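Local coordinates for Na-K-Cl cotransporter (Methanosarcina acetivorans, PDB 3G40), which is probably a chloride:cation symporter of the SLC12A family, represented here by its cytoplasmic C-terminal domain alone, at residues A[20-25]-A[47-52]; A[41-46]-A[186-191]; A[144-149]-A[269-274]; A[156-161]-A[190-195]. All coordinates share one frame; numbering follows the deposited sequence.

Interaction 1: residues A[20-25]-A[47-52]; sequences KANLLV and KGSVKL
Ser49 meets Asn22 at the start of a parallel strand pair and, with Lys51 and Val25, accounts for much of the surface buried here. Ser49 OG donates to Asn22 OD1 at 2.6 Å, approaching at a C=O...donor angle of 112° and tilted from the amide plane. That approach follows from the Ser49 torsion: chi1 of 70° puts OG between its own N and carbonyl carbon, raised on the face that Asn22 shares. One water donates to Asn22 OD1 and Lys47 O, another to Ser49 OG and Leu23 O, while Asn22 ND2 is held by Pro110 O.

The axes of strands 22-25 and 49-52 run 17° from parallel. Ser49 N donates to Ala21 O, and Leu23 N returns the bond to Ser49 O at 2.8 Å; Lys51 N then reaches Leu23 O, and Val25 N reaches Lys51 O at 2.9 Å. On the Asn22 face, Lys51 CD runs alongside Leu24 CD1 at 4.0 Å. On the reverse face Val25 CG2 touches Val50 CG1 at 3.9 Å, and Val25 CB lies 4.2 Å from Leu52 CD2. Helix 30-44 links the two strands, a beta-alpha-beta crossover, and packs on Leu23 and Val50.

The buried Ser49 hydroxyl and Asn22 OD1 thus pair with each other and with water: at their start the strands carry polar groups on the Asn22 face, while Leu23, Val25, Val50 and Leu52 put hydrocarbon on the reverse.

Interaction 2: residues A[41-46]-A[186-191]; sequences RDITYP and YKLKSN
The C-terminal turn of helix 30-44 meets the last turns of helix 179-192, with CA atoms nearest at Asp42 and Asn191, 5.9 Å apart, and next at Ile43 and Leu188. Side chains of helix 179-192 engage the C-terminal carbonyls of helix 30-44, joining two parts of the alpha/beta fold. Tyr45 leaves helical geometry, and a cis peptide bond precedes Pro46, whose CB lies over the centre of the Tyr45 ring.

Asn191 and Lys187, one turn apart, reach the carbonyls at this helix end. Asn191 ND2 donates to Asp42 O at 2.6 Å and to Tyr45 O at 2.9 Å, with N-H...O angles of 162° and 175°; both acceptors lie in its amide plane, so the two bonds together fix the rotation of the carboxamide. Lys187 NZ also donates to Tyr45 O, at 2.9 Å, from the opposite face of that carbonyl. Lys187 CG, anti to the backbone N, lies 3.2 Å from Ile43 O, and bends at chi2 and chi3 then turn NZ back to the Tyr45 carbonyl. Replacing Asn191 by alanine is likely to leave Asp42 O without this donor and Tyr45 O with Lys187 alone of the two.

Beside the polar groups, Leu188 CD2 packs on Asp42 CB at 3.7 Å and on Ile43 CG1. The Asp42 carboxylate is engaged at both oxygens, by the Arg41 guanidinium and by Trp192 NE1, and Arg41 also pairs with Glu78 and Asp38. A water accepts from Lys187 NZ and donates to Pro46 O, 2.9 Å away.

Interaction 3: residues A[144-149]-A[269-274]; sequences FSKHPQ and GSSCIF
Ser271 OG is gripped from two directions: His147 N donates to it at 2.9 Å with an N-H...O angle of 168°, and it is also hydrogen-bonded to Gly151 O, in the loop after strand 140-145. Chi1 of -62° sets OG anti to the carbonyl carbon of Ser271, where it lies 3.4 Å from Lys146 CA. The buried hydroxyl ties the chain leaving strand 140-145 to strand 271-276.

These are neighbouring strands of the ten-stranded mixed sheet, forming its antiparallel junction between the two sequence-family halves. Ser145 and Cys272 make the hydrogen-bonded pair, Ser145 N to Cys272 O at 2.8 Å and Cys272 N to Ser145 O at 3.1 Å. Phe144 and Ile273 form the adjoining non-hydrogen-bonded pair. Phe144 CD1 comes 4.3 Å from Ile273 CB, and the Phe144 ring meets that of Phe39, planes at about 30°. On the other face, Ser145 CB touches the edge of the Phe274 ring at CE1, 4.1 Å away.

Gly269 O sits over the centre of one face of the His147 ring and Pro148 CD over the opposite face, offset toward the rim, while His147 ND1 accepts from Gln149 N and Ala150 N. Arg31 of the second subunit packs on His147 too.

Interaction 4: residues A[156-161]-A[190-195]; sequences NLINLW and SNWKAS
This contact closes a beta-alpha-beta crossover: strand 157-161, helix 179-192 and strand 195-201, the strands lying side by side in the second half of the mixed sheet. The strands start together. Ser195 N donates to Asn156 O at 2.9 Å, from 45° above the carbonyl plane. Ile158 N donates to Ser195 O, also at 2.9 Å but with a C=O...donor angle of 173°. Leu157 CD2 touches Ser195 CB at 3.9 Å on one face.

Ile158 carries the other face. With CG1 anti to its carbonyl carbon (chi1 -58°), the branch extends to the helix end: Ile158 CD1 lies 3.9 Å from Ala194 CB, and Ile158 CG1 lies 3.9 Å from Trp192 CE3, the side chains crossing at a slant. Cutting Ile158 back to alanine is likely to leave a gap beside the Trp192 indole and the Ala194 methyl. Ala194 CB itself rests 3.5 Å from Asn156 O. The indole, itself tied to Asp42, also touches Leu247 and Gln155.

Lys193, with positive phi, turns the chain out of the helix. The chemistry implies a division of work, backbone bonds setting the strand register while hydrocarbon contacts seat the helix end on the sheet.

How the interactions relate
From the N terminus, interaction 1 closes a short loop, bringing strand 22-27 beside strand 49-54 around helix 30-44. Interaction 2 starts from the end of that helix, so it crosses interaction 1, and Thr44 packs on the strand pair; it reaches across 139 residues to helix 179-192. Interaction 3 opens at strand 140-145 and returns from strand 271-276, crossing interaction 2 while joining the two halves of the sheet edge to edge. Interaction 4 lies within the span of interaction 3, closing the loop from strand 157-161 through helix 179-192 to strand 195-201, and shares Ser190 and Asn191 with interaction 2. Helices and sheet bridge the halves separately, the centres of interactions 2 and 3 being about 17 Å apart.

Interaction 1: residues A[20-25]-A[47-52]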
loop_
_atom_site.group_PDB
_atom_site.type_symbol
_atom_site.label_atom_id
_atom_site.label_comp_id
_atom_site.label_asym_id
_atom_site.label_seq_id
_atom_site.Cartn_x
_atom_site.Cartn_y
_atom_site.Cartn_z
ATOM N N LYS A 20 17.438 12.702 11.567
ATOM C CA LYS A 20 17.461 12.219 10.202
ATOM C C LYS A 20 17.791 10.739 10.188
ATOM O O LYS A 20 18.858 10.314 10.634
ATOM C CB LYS A 20 18.456 13.032 9.369
ATOM C CG LYS A 20 17.940 14.426 9.048
ATOM C CD LYS A 20 19.072 15.403 8.812
ATOM C CE LYS A 20 18.533 16.809 8.598
ATOM N NZ LYS A 20 19.630 17.806 8.433
ATOM N N ALA A 21 16.851 9.953 9.689
ATOM C CA ALA A 21 17.055 8.524 9.583
ATOM C C ALA A 21 17.879 8.270 8.327
ATOM O O ALA A 21 17.503 8.726 7.245
ATOM C CB ALA A 21 15.710 7.823 9.471
ATOM N N ASN A 22 18.980 7.547 8.480
ATOM C CA ASN A 22 19.768 7.079 7.341
ATOM C C ASN A 22 19.668 5.556 7.287
ATOM O O ASN A 22 20.231 4.875 8.129
ATOM C CB ASN A 22 21.223 7.519 7.489
ATOM C CG ASN A 22 21.367 9.026 7.544
ATOM O OD1 ASN A 22 20.905 9.736 6.650
ATOM N ND2 ASN A 22 22.010 9.525 8.599
ATOM N N LEU A 23 18.910 5.034 6.323
ATOM C CA LEU A 23 18.617 3.607 6.277
ATOM C C LEU A 23 19.566 2.866 5.347
ATOM O O LEU A 23 19.922 3.370 4.286
ATOM C CB LEU A 23 17.192 3.364 5.770
ATOM C CG LEU A 23 16.088 4.119 6.510
ATOM C CD1 LEU A 23 14.715 3.739 5.940
ATOM C CD2 LEU A 23 16.185 3.811 7.989
ATOM N N LEU A 24 19.958 1.666 5.753
ATOM C CA LEU A 24 20.569 0.711 4.839
ATOM C C LEU A 24 19.490 -0.315 4.517
ATOM O O LEU A 24 18.958 -0.975 5.414
ATOM C CB LEU A 24 21.763 0.031 5.500
ATOM C CG LEU A 24 22.473 -1.018 4.643
ATOM C CD1 LEU A 24 23.040 -0.375 3.376
ATOM C CD2 LEU A 24 23.574 -1.657 5.451
ATOM N N VAL A 25 19.142 -0.414 3.242
ATOM C CA VAL A 25 18.038 -1.261 2.815
ATOM C C VAL A 25 18.517 -2.347 1.842
ATOM O O VAL A 25 18.745 -2.076 0.665
ATOM C CB VAL A 25 16.936 -0.414 2.125
ATOM C CG1 VAL A 25 15.741 -1.285 1.742
ATOM C CG2 VAL A 25 16.506 0.759 3.022
ATOM N N LYS A 47 15.363 15.033 4.100
ATOM C CA LYS A 47 16.821 15.066 4.262
ATOM C C LYS A 47 17.411 13.890 5.044
ATOM O O LYS A 47 18.585 13.925 5.398
ATOM C CB LYS A 47 17.285 16.393 4.881
ATOM C CG LYS A 47 16.912 17.645 4.086
ATOM C CD LYS A 47 17.541 17.664 2.712
ATOM C CE LYS A 47 17.471 19.058 2.104
ATOM N NZ LYS A 47 18.437 19.237 0.976
ATOM N N GLY A 48 16.604 12.865 5.324
ATOM C CA GLY A 48 17.135 11.583 5.764
ATOM C C GLY A 48 17.795 10.926 4.544
ATOM O O GLY A 48 17.975 11.575 3.514
ATOM N N SER A 49 18.163 9.656 4.631
ATOM C CA SER A 49 18.707 8.997 3.435
ATOM C C SER A 49 18.405 7.512 3.348
ATOM O O SER A 49 18.137 6.861 4.356
ATOM C CB SER A 49 20.219 9.213 3.316
ATOM O OG SER A 49 20.913 8.492 4.319
ATOM N N VAL A 50 18.496 6.987 2.127
ATOM C CA VAL A 50 18.254 5.581 1.855
ATOM C C VAL A 50 19.378 5.017 0.965
ATOM O O VAL A 50 19.545 5.451 -0.168
ATOM C CB VAL A 50 16.917 5.383 1.126
ATOM C CG1 VAL A 50 16.735 3.930 0.744
ATOM C CG2 VAL A 50 15.722 5.870 2.017
ATOM N N LYS A 51 20.140 4.064 1.493
ATOM C CA LYS A 51 21.119 3.339 0.698
ATOM C C LYS A 51 20.548 1.995 0.262
ATOM O O LYS A 51 20.253 1.140 1.091
ATOM C CB LYS A 51 22.410 3.121 1.489
ATOM C CG LYS A 51 23.516 2.472 0.656
ATOM C CD LYS A 51 24.849 2.541 1.392
ATOM C CE LYS A 51 25.954 3.095 0.492
ATOM N NZ LYS A 51 25.955 2.489 -0.867
ATOM N N LEU A 52 20.381 1.821 -1.044
ATOM C CA LEU A 52 19.881 0.564 -1.565
ATOM C C LEU A 52 21.036 -0.399 -1.781
ATOM O O LEU A 52 21.916 -0.134 -2.580
ATOM C CB LEU A 52 19.136 0.811 -2.863
ATOM C CG LEU A 52 18.012 1.827 -2.708
ATOM C CD1 LEU A 52 17.410 2.176 -4.051
ATOM C CD2 LEU A 52 16.910 1.315 -1.708
HETATM O O HOH W 1 20.747 12.488 6.233
HETATM O O HOH W 2 21.575 5.766 4.331
#

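Interaction 2: residues A[41-46]-A[186-191]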
loop_
_atom_site.group_PDB
_atom_site.type_symbol
_atom_site.label_atom_id
_atom_site.label_comp_id
_atom_site.label_asym_id
_atom_site.label_seq_id
_atom_site.Cartn_x
_atom_site.Cartn_y
_atom_site.Cartn_z
ATOM N N ARG A 41 10.263 6.311 2.313
ATOM C CA ARG A 41 10.282 7.766 2.172
ATOM C C ARG A 41 9.684 8.470 3.419
ATOM O O ARG A 41 10.218 9.478 3.902
ATOM C CB ARG A 41 9.524 8.172 0.930
ATOM C CG ARG A 41 9.535 9.651 0.638
ATOM C CD ARG A 41 8.333 9.972 -0.208
ATOM N NE ARG A 41 7.119 9.540 0.486
ATOM C CZ ARG A 41 5.943 9.337 -0.104
ATOM N NH1 ARG A 41 5.820 9.529 -1.414
ATOM N NH2 ARG A 41 4.890 8.951 0.624
ATOM N N ASP A 42 8.573 7.949 3.921
ATOM C CA ASP A 42 7.909 8.544 5.101
ATOM C C ASP A 42 8.798 8.472 6.337
ATOM O O ASP A 42 8.724 9.329 7.210
ATOM C CB ASP A 42 6.568 7.846 5.384
ATOM C CG ASP A 42 5.552 8.062 4.280
ATOM O OD1 ASP A 42 5.680 9.044 3.512
ATOM O OD2 ASP A 42 4.628 7.237 4.169
ATOM N N ILE A 43 9.658 7.458 6.407
ATOM C CA ILE A 43 10.582 7.335 7.533
ATOM C C ILE A 43 11.732 8.346 7.431
ATOM O O ILE A 43 12.227 8.843 8.444
ATOM C CB ILE A 43 11.151 5.905 7.635
ATOM C CG1 ILE A 43 10.069 4.931 8.112
ATOM C CG2 ILE A 43 12.368 5.863 8.553
ATOM C CD1 ILE A 43 10.470 3.441 7.953
ATOM N N THR A 44 12.134 8.669 6.209
ATOM C CA THR A 44 13.364 9.436 5.976
ATOM C C THR A 44 13.162 10.908 5.583
ATOM O O THR A 44 14.092 11.709 5.681
ATOM C CB THR A 44 14.253 8.743 4.894
ATOM O OG1 THR A 44 13.467 8.508 3.722
ATOM C CG2 THR A 44 14.777 7.411 5.402
ATOM N N TYR A 45 11.969 11.261 5.118
ATOM C CA TYR A 45 11.684 12.637 4.707
ATOM C C TYR A 45 11.540 13.591 5.904
ATOM O O TYR A 45 10.872 13.261 6.889
ATOM C CB TYR A 45 10.399 12.683 3.876
ATOM C CG TYR A 45 10.029 14.073 3.437
ATOM C CD1 TYR A 45 9.142 14.853 4.182
ATOM C CD2 TYR A 45 10.569 14.615 2.284
ATOM C CE1 TYR A 45 8.822 16.141 3.780
ATOM C CE2 TYR A 45 10.252 15.886 1.877
ATOM C CZ TYR A 45 9.375 16.647 2.623
ATOM O OH TYR A 45 9.081 17.917 2.187
ATOM N N PRO A 46 12.170 14.777 5.830
ATOM C CA PRO A 46 13.042 15.248 4.757
ATOM C C PRO A 46 14.518 15.101 5.123
ATOM O O PRO A 46 14.863 15.058 6.311
ATOM C CB PRO A 46 12.724 16.747 4.688
ATOM C CG PRO A 46 12.053 17.091 6.006
ATOM C CD PRO A 46 11.962 15.830 6.838
ATOM N N TYR A 186 7.324 9.554 16.138
ATOM C CA TYR A 186 7.201 10.987 15.899
ATOM C C TYR A 186 7.315 11.337 14.412
ATOM O O TYR A 186 6.585 12.186 13.892
ATOM C CB TYR A 186 8.301 11.737 16.649
ATOM C CG TYR A 186 8.231 13.222 16.410
ATOM C CD1 TYR A 186 7.387 14.023 17.169
ATOM C CD2 TYR A 186 8.981 13.821 15.402
ATOM C CE1 TYR A 186 7.305 15.386 16.943
ATOM C CE2 TYR A 186 8.905 15.180 15.167
ATOM C CZ TYR A 186 8.067 15.958 15.940
ATOM O OH TYR A 186 7.990 17.314 15.711
ATOM N N LYS A 187 8.278 10.718 13.741
ATOM C CA LYS A 187 8.477 10.963 12.307
ATOM C C LYS A 187 7.224 10.585 11.490
ATOM O O LYS A 187 6.751 11.364 10.650
ATOM C CB LYS A 187 9.705 10.175 11.834
ATOM C CG LYS A 187 9.965 10.195 10.309
ATOM C CD LYS A 187 10.084 11.614 9.785
ATOM C CE LYS A 187 11.371 12.282 10.237
ATOM N NZ LYS A 187 11.476 13.672 9.692
ATOM N N LEU A 188 6.672 9.398 11.743
ATOM C CA LEU A 188 5.505 8.951 10.995
ATOM C C LEU A 188 4.266 9.726 11.413
ATOM O O LEU A 188 3.430 10.081 10.582
ATOM C CB LEU A 188 5.289 7.439 11.152
ATOM C CG LEU A 188 6.375 6.574 10.527
ATOM C CD1 LEU A 188 6.132 5.102 10.795
ATOM C CD2 LEU A 188 6.492 6.846 8.996
ATOM N N LYS A 189 4.154 10.036 12.697
ATOM C CA LYS A 189 3.047 10.918 13.092
ATOM C C LYS A 189 3.084 12.161 12.214
ATOM O O LYS A 189 2.070 12.610 11.691
ATOM C CB LYS A 189 3.160 11.339 14.557
ATOM C CG LYS A 189 2.121 12.399 14.973
ATOM C CD LYS A 189 2.341 12.873 16.403
ATOM C CE LYS A 189 1.641 14.197 16.672
ATOM N NZ LYS A 189 0.190 14.186 16.333
ATOM N N SER A 190 4.277 12.724 12.058
ATOM C CA SER A 190 4.399 13.990 11.365
ATOM C C SER A 190 4.194 13.833 9.844
ATOM O O SER A 190 3.455 14.600 9.228
ATOM C CB SER A 190 5.761 14.629 11.702
ATOM O OG SER A 190 6.175 15.527 10.697
ATOM N N ASN A 191 4.822 12.830 9.238
ATOM C CA ASN A 191 4.705 12.653 7.787
ATOM C C ASN A 191 3.330 12.135 7.310
ATOM O O ASN A 191 2.871 12.510 6.240
ATOM C CB ASN A 191 5.857 11.803 7.245
ATOM C CG ASN A 191 7.152 12.590 7.162
ATOM O OD1 ASN A 191 7.127 13.817 7.137
ATOM N ND2 ASN A 191 8.282 11.895 7.147
HETATM O O HOH W 3 14.029 13.758 8.821
#

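Interaction 3: residues A[144-149]-A[269-274]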
loop_
_atom_site.group_PDB
_atom_site.type_symbol
_atom_site.label_atom_id
_atom_site.label_comp_id
_atom_site.label_asym_id
_atom_site.label_seq_id
_atom_site.Cartn_x
_atom_site.Cartn_y
_atom_site.Cartn_z
ATOM N N PHE A 144 10.324 -4.706 9.723
ATOM C CA PHE A 144 8.990 -4.346 9.272
ATOM C C PHE A 144 8.132 -5.567 8.945
ATOM O O PHE A 144 8.508 -6.412 8.136
ATOM C CB PHE A 144 9.117 -3.401 8.075
ATOM C CG PHE A 144 7.808 -2.950 7.491
ATOM C CD1 PHE A 144 6.740 -2.572 8.313
ATOM C CD2 PHE A 144 7.660 -2.859 6.118
ATOM C CE1 PHE A 144 5.546 -2.136 7.757
ATOM C CE2 PHE A 144 6.476 -2.420 5.555
ATOM C CZ PHE A 144 5.411 -2.061 6.373
ATOM N N SER A 145 6.973 -5.665 9.590
ATOM C CA SER A 145 6.089 -6.795 9.348
ATOM C C SER A 145 4.789 -6.264 8.758
ATOM O O SER A 145 3.854 -5.899 9.477
ATOM C CB SER A 145 5.856 -7.575 10.645
ATOM O OG SER A 145 5.057 -8.722 10.422
ATOM N N LYS A 146 4.749 -6.186 7.437
ATOM C CA LYS A 146 3.621 -5.570 6.750
ATOM C C LYS A 146 2.467 -6.544 6.652
ATOM O O LYS A 146 2.637 -7.666 6.189
ATOM C CB LYS A 146 4.028 -5.089 5.347
ATOM C CG LYS A 146 2.873 -4.452 4.593
ATOM C CD LYS A 146 3.352 -3.469 3.516
ATOM C CE LYS A 146 3.414 -4.114 2.157
ATOM N NZ LYS A 146 3.631 -3.080 1.094
ATOM N N HIS A 147 1.287 -6.130 7.099
ATOM C CA HIS A 147 0.144 -7.031 7.059
ATOM C C HIS A 147 -0.257 -7.308 5.617
ATOM O O HIS A 147 -0.423 -6.374 4.831
ATOM C CB HIS A 147 -1.041 -6.456 7.840
ATOM C CG HIS A 147 -2.107 -7.466 8.114
ATOM N ND1 HIS A 147 -3.044 -7.827 7.170
ATOM C CD2 HIS A 147 -2.354 -8.232 9.202
ATOM C CE1 HIS A 147 -3.838 -8.754 7.675
ATOM N NE2 HIS A 147 -3.437 -9.019 8.907
ATOM N N PRO A 148 -0.417 -8.596 5.264
ATOM C CA PRO A 148 -0.618 -9.028 3.870
ATOM C C PRO A 148 -1.946 -8.575 3.284
ATOM O O PRO A 148 -2.082 -8.563 2.068
ATOM C CB PRO A 148 -0.590 -10.558 3.952
ATOM C CG PRO A 148 -0.098 -10.889 5.317
ATOM C CD PRO A 148 -0.391 -9.727 6.201
ATOM N N GLN A 149 -2.906 -8.212 4.128
ATOM C CA GLN A 149 -4.187 -7.699 3.636
ATOM C C GLN A 149 -4.328 -6.199 3.880
ATOM O O GLN A 149 -4.688 -5.448 2.978
ATOM C CB GLN A 149 -5.364 -8.423 4.298
ATOM C CG GLN A 149 -5.656 -9.804 3.727
ATOM C CD GLN A 149 -4.761 -10.881 4.303
ATOM O OE1 GLN A 149 -4.640 -11.021 5.521
ATOM N NE2 GLN A 149 -4.136 -11.661 3.426
ATOM N N GLY A 269 -4.062 -7.515 13.165
ATOM C CA GLY A 269 -4.802 -7.365 11.928
ATOM C C GLY A 269 -4.313 -6.143 11.171
ATOM O O GLY A 269 -4.997 -5.638 10.278
ATOM N N SER A 270 -3.126 -5.665 11.537
ATOM C CA SER A 270 -2.521 -4.523 10.870
ATOM C C SER A 270 -0.994 -4.580 10.985
ATOM O O SER A 270 -0.453 -5.421 11.702
ATOM C CB SER A 270 -3.054 -3.230 11.473
ATOM O OG SER A 270 -2.660 -3.148 12.816
ATOM N N SER A 271 -0.301 -3.667 10.316
ATOM C CA SER A 271 1.156 -3.743 10.253
ATOM C C SER A 271 1.877 -3.387 11.555
ATOM O O SER A 271 1.411 -2.587 12.357
ATOM C CB SER A 271 1.702 -2.895 9.102
ATOM O OG SER A 271 1.225 -3.367 7.855
ATOM N N CYS A 272 3.029 -4.010 11.739
ATOM C CA CYS A 272 3.864 -3.801 12.907
ATOM C C CYS A 272 5.288 -3.501 12.476
ATOM O O CYS A 272 5.779 -4.058 11.494
ATOM C CB CYS A 272 3.852 -5.053 13.784
ATOM S SG CYS A 272 2.247 -5.394 14.554
ATOM N N ILE A 273 5.953 -2.615 13.204
ATOM C CA ILE A 273 7.372 -2.398 12.985
ATOM C C ILE A 273 8.081 -2.495 14.332
ATOM O O ILE A 273 7.539 -2.070 15.359
ATOM C CB ILE A 273 7.653 -1.063 12.228
ATOM C CG1 ILE A 273 9.104 -1.003 11.722
ATOM C CG2 ILE A 273 7.291 0.142 13.083
ATOM C CD1 ILE A 273 9.337 0.070 10.647
ATOM N N PHE A 274 9.259 -3.116 14.331
ATOM C CA PHE A 274 10.001 -3.405 15.556
ATOM C C PHE A 274 11.355 -2.727 15.494
ATOM O O PHE A 274 12.116 -2.919 14.541
ATOM C CB PHE A 274 10.157 -4.917 15.740
ATOM C CG PHE A 274 8.852 -5.653 15.730
ATOM C CD1 PHE A 274 8.242 -5.981 14.531
ATOM C CD2 PHE A 274 8.212 -5.984 16.927
ATOM C CE1 PHE A 274 7.018 -6.640 14.517
ATOM C CE2 PHE A 274 6.996 -6.647 16.924
ATOM C CZ PHE A 274 6.394 -6.976 15.724
#

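Interaction 4: residues A[156-161]-A[190-195]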
loop_
_atom_site.group_PDB
_atom_site.type_symbol
_atom_site.label_atom_id
_atom_site.label_comp_id
_atom_site.label_asym_id
_atom_site.label_seq_id
_atom_site.Cartn_x
_atom_site.Cartn_y
_atom_site.Cartn_z
ATOM N N ASN A 156 -3.546 6.431 9.489
ATOM C CA ASN A 156 -4.117 7.514 10.284
ATOM C C ASN A 156 -4.008 7.293 11.792
ATOM O O ASN A 156 -4.305 8.194 12.586
ATOM C CB ASN A 156 -5.570 7.786 9.875
ATOM C CG ASN A 156 -6.511 6.663 10.258
ATOM O OD1 ASN A 156 -6.099 5.517 10.400
ATOM N ND2 ASN A 156 -7.792 6.989 10.422
ATOM N N LEU A 157 -3.583 6.103 12.194
ATOM C CA LEU A 157 -3.449 5.804 13.620
ATOM C C LEU A 157 -2.162 5.041 13.863
ATOM O O LEU A 157 -1.901 4.036 13.215
ATOM C CB LEU A 157 -4.659 4.986 14.142
ATOM C CG LEU A 157 -6.041 5.646 14.008
ATOM C CD1 LEU A 157 -7.169 4.630 14.173
ATOM C CD2 LEU A 157 -6.177 6.796 15.004
ATOM N N ILE A 158 -1.361 5.526 14.804
ATOM C CA ILE A 158 -0.104 4.890 15.173
ATOM C C ILE A 158 -0.133 4.610 16.672
ATOM O O ILE A 158 -0.469 5.501 17.450
ATOM C CB ILE A 158 1.110 5.815 14.868
ATOM C CG1 ILE A 158 1.145 6.189 13.377
ATOM C CG2 ILE A 158 2.418 5.140 15.256
ATOM C CD1 ILE A 158 2.079 7.352 13.048
ATOM N N ASN A 159 0.210 3.387 17.070
ATOM C CA ASN A 159 0.428 3.068 18.482
ATOM C C ASN A 159 1.914 2.843 18.720
ATOM O O ASN A 159 2.543 2.066 18.003
ATOM C CB ASN A 159 -0.303 1.787 18.900
ATOM C CG ASN A 159 -1.809 1.963 19.003
ATOM O OD1 ASN A 159 -2.322 3.082 19.061
ATOM N ND2 ASN A 159 -2.521 0.848 19.030
ATOM N N LEU A 160 2.478 3.514 19.718
ATOM C CA LEU A 160 3.843 3.208 20.155
ATOM C C LEU A 160 3.718 2.406 21.450
ATOM O O LEU A 160 3.211 2.917 22.453
ATOM C CB LEU A 160 4.608 4.502 20.436
ATOM C CG LEU A 160 6.115 4.680 20.310
ATOM C CD1 LEU A 160 6.540 5.476 21.521
ATOM C CD2 LEU A 160 6.971 3.380 20.106
ATOM N N TRP A 161 4.165 1.153 21.418
ATOM C CA TRP A 161 4.119 0.276 22.576
ATOM C C TRP A 161 5.376 0.420 23.408
ATOM O O TRP A 161 6.481 0.150 22.943
ATOM C CB TRP A 161 3.943 -1.180 22.137
ATOM C CG TRP A 161 2.604 -1.434 21.569
ATOM C CD1 TRP A 161 2.214 -1.256 20.273
ATOM C CD2 TRP A 161 1.439 -1.864 22.286
ATOM N NE1 TRP A 161 0.883 -1.573 20.134
ATOM C CE2 TRP A 161 0.386 -1.950 21.356
ATOM C CE3 TRP A 161 1.192 -2.202 23.622
ATOM C CZ2 TRP A 161 -0.899 -2.361 21.718
ATOM C CZ3 TRP A 161 -0.085 -2.610 23.980
ATOM C CH2 TRP A 161 -1.111 -2.685 23.035
ATOM N N SER A 190 4.277 12.724 12.058
ATOM C CA SER A 190 4.399 13.990 11.365
ATOM C C SER A 190 4.194 13.833 9.844
ATOM O O SER A 190 3.455 14.600 9.228
ATOM C CB SER A 190 5.761 14.629 11.702
ATOM O OG SER A 190 6.175 15.527 10.697
ATOM N N ASN A 191 4.822 12.830 9.238
ATOM C CA ASN A 191 4.705 12.653 7.787
ATOM C C ASN A 191 3.330 12.135 7.310
ATOM O O ASN A 191 2.871 12.510 6.240
ATOM C CB ASN A 191 5.857 11.803 7.245
ATOM C CG ASN A 191 7.152 12.590 7.162
ATOM O OD1 ASN A 191 7.127 13.817 7.137
ATOM N ND2 ASN A 191 8.282 11.895 7.147
ATOM N N TRP A 192 2.678 11.296 8.114
ATOM C CA TRP A 192 1.324 10.808 7.804
ATOM C C TRP A 192 0.235 11.768 8.275
ATOM O O TRP A 192 -0.928 11.650 7.857
ATOM C CB TRP A 192 1.062 9.455 8.476
ATOM C CG TRP A 192 1.839 8.309 7.919
ATOM C CD1 TRP A 192 2.699 8.322 6.839
ATOM C CD2 TRP A 192 1.809 6.957 8.393
ATOM N NE1 TRP A 192 3.210 7.057 6.631
ATOM C CE2 TRP A 192 2.676 6.202 7.564
ATOM C CE3 TRP A 192 1.136 6.312 9.434
ATOM C CZ2 TRP A 192 2.891 4.839 7.757
ATOM C CZ3 TRP A 192 1.352 4.956 9.631
ATOM C CH2 TRP A 192 2.219 4.230 8.785
ATOM N N LYS A 193 0.599 12.697 9.159
ATOM C CA LYS A 193 -0.396 13.523 9.848
ATOM C C LYS A 193 -1.428 12.614 10.501
ATOM O O LYS A 193 -2.632 12.832 10.389
ATOM C CB LYS A 193 -1.064 14.507 8.890
ATOM C CG LYS A 193 -0.098 15.547 8.343
ATOM C CD LYS A 193 -0.807 16.627 7.548
ATOM C CE LYS A 193 0.170 17.720 7.131
ATOM N NZ LYS A 193 -0.489 18.810 6.358
ATOM N N ALA A 194 -0.920 11.594 11.179
ATOM C CA ALA A 194 -1.719 10.587 11.863
ATOM C C ALA A 194 -1.865 10.922 13.349
ATOM O O ALA A 194 -1.130 11.757 13.881
ATOM C CB ALA A 194 -1.046 9.204 11.698
ATOM N N SER A 195 -2.810 10.263 14.016
ATOM C CA SER A 195 -2.912 10.355 15.476
ATOM C C SER A 195 -2.001 9.332 16.141
ATOM O O SER A 195 -1.898 8.197 15.685
ATOM C CB SER A 195 -4.358 10.125 15.929
ATOM O OG SER A 195 -5.182 11.116 15.366
#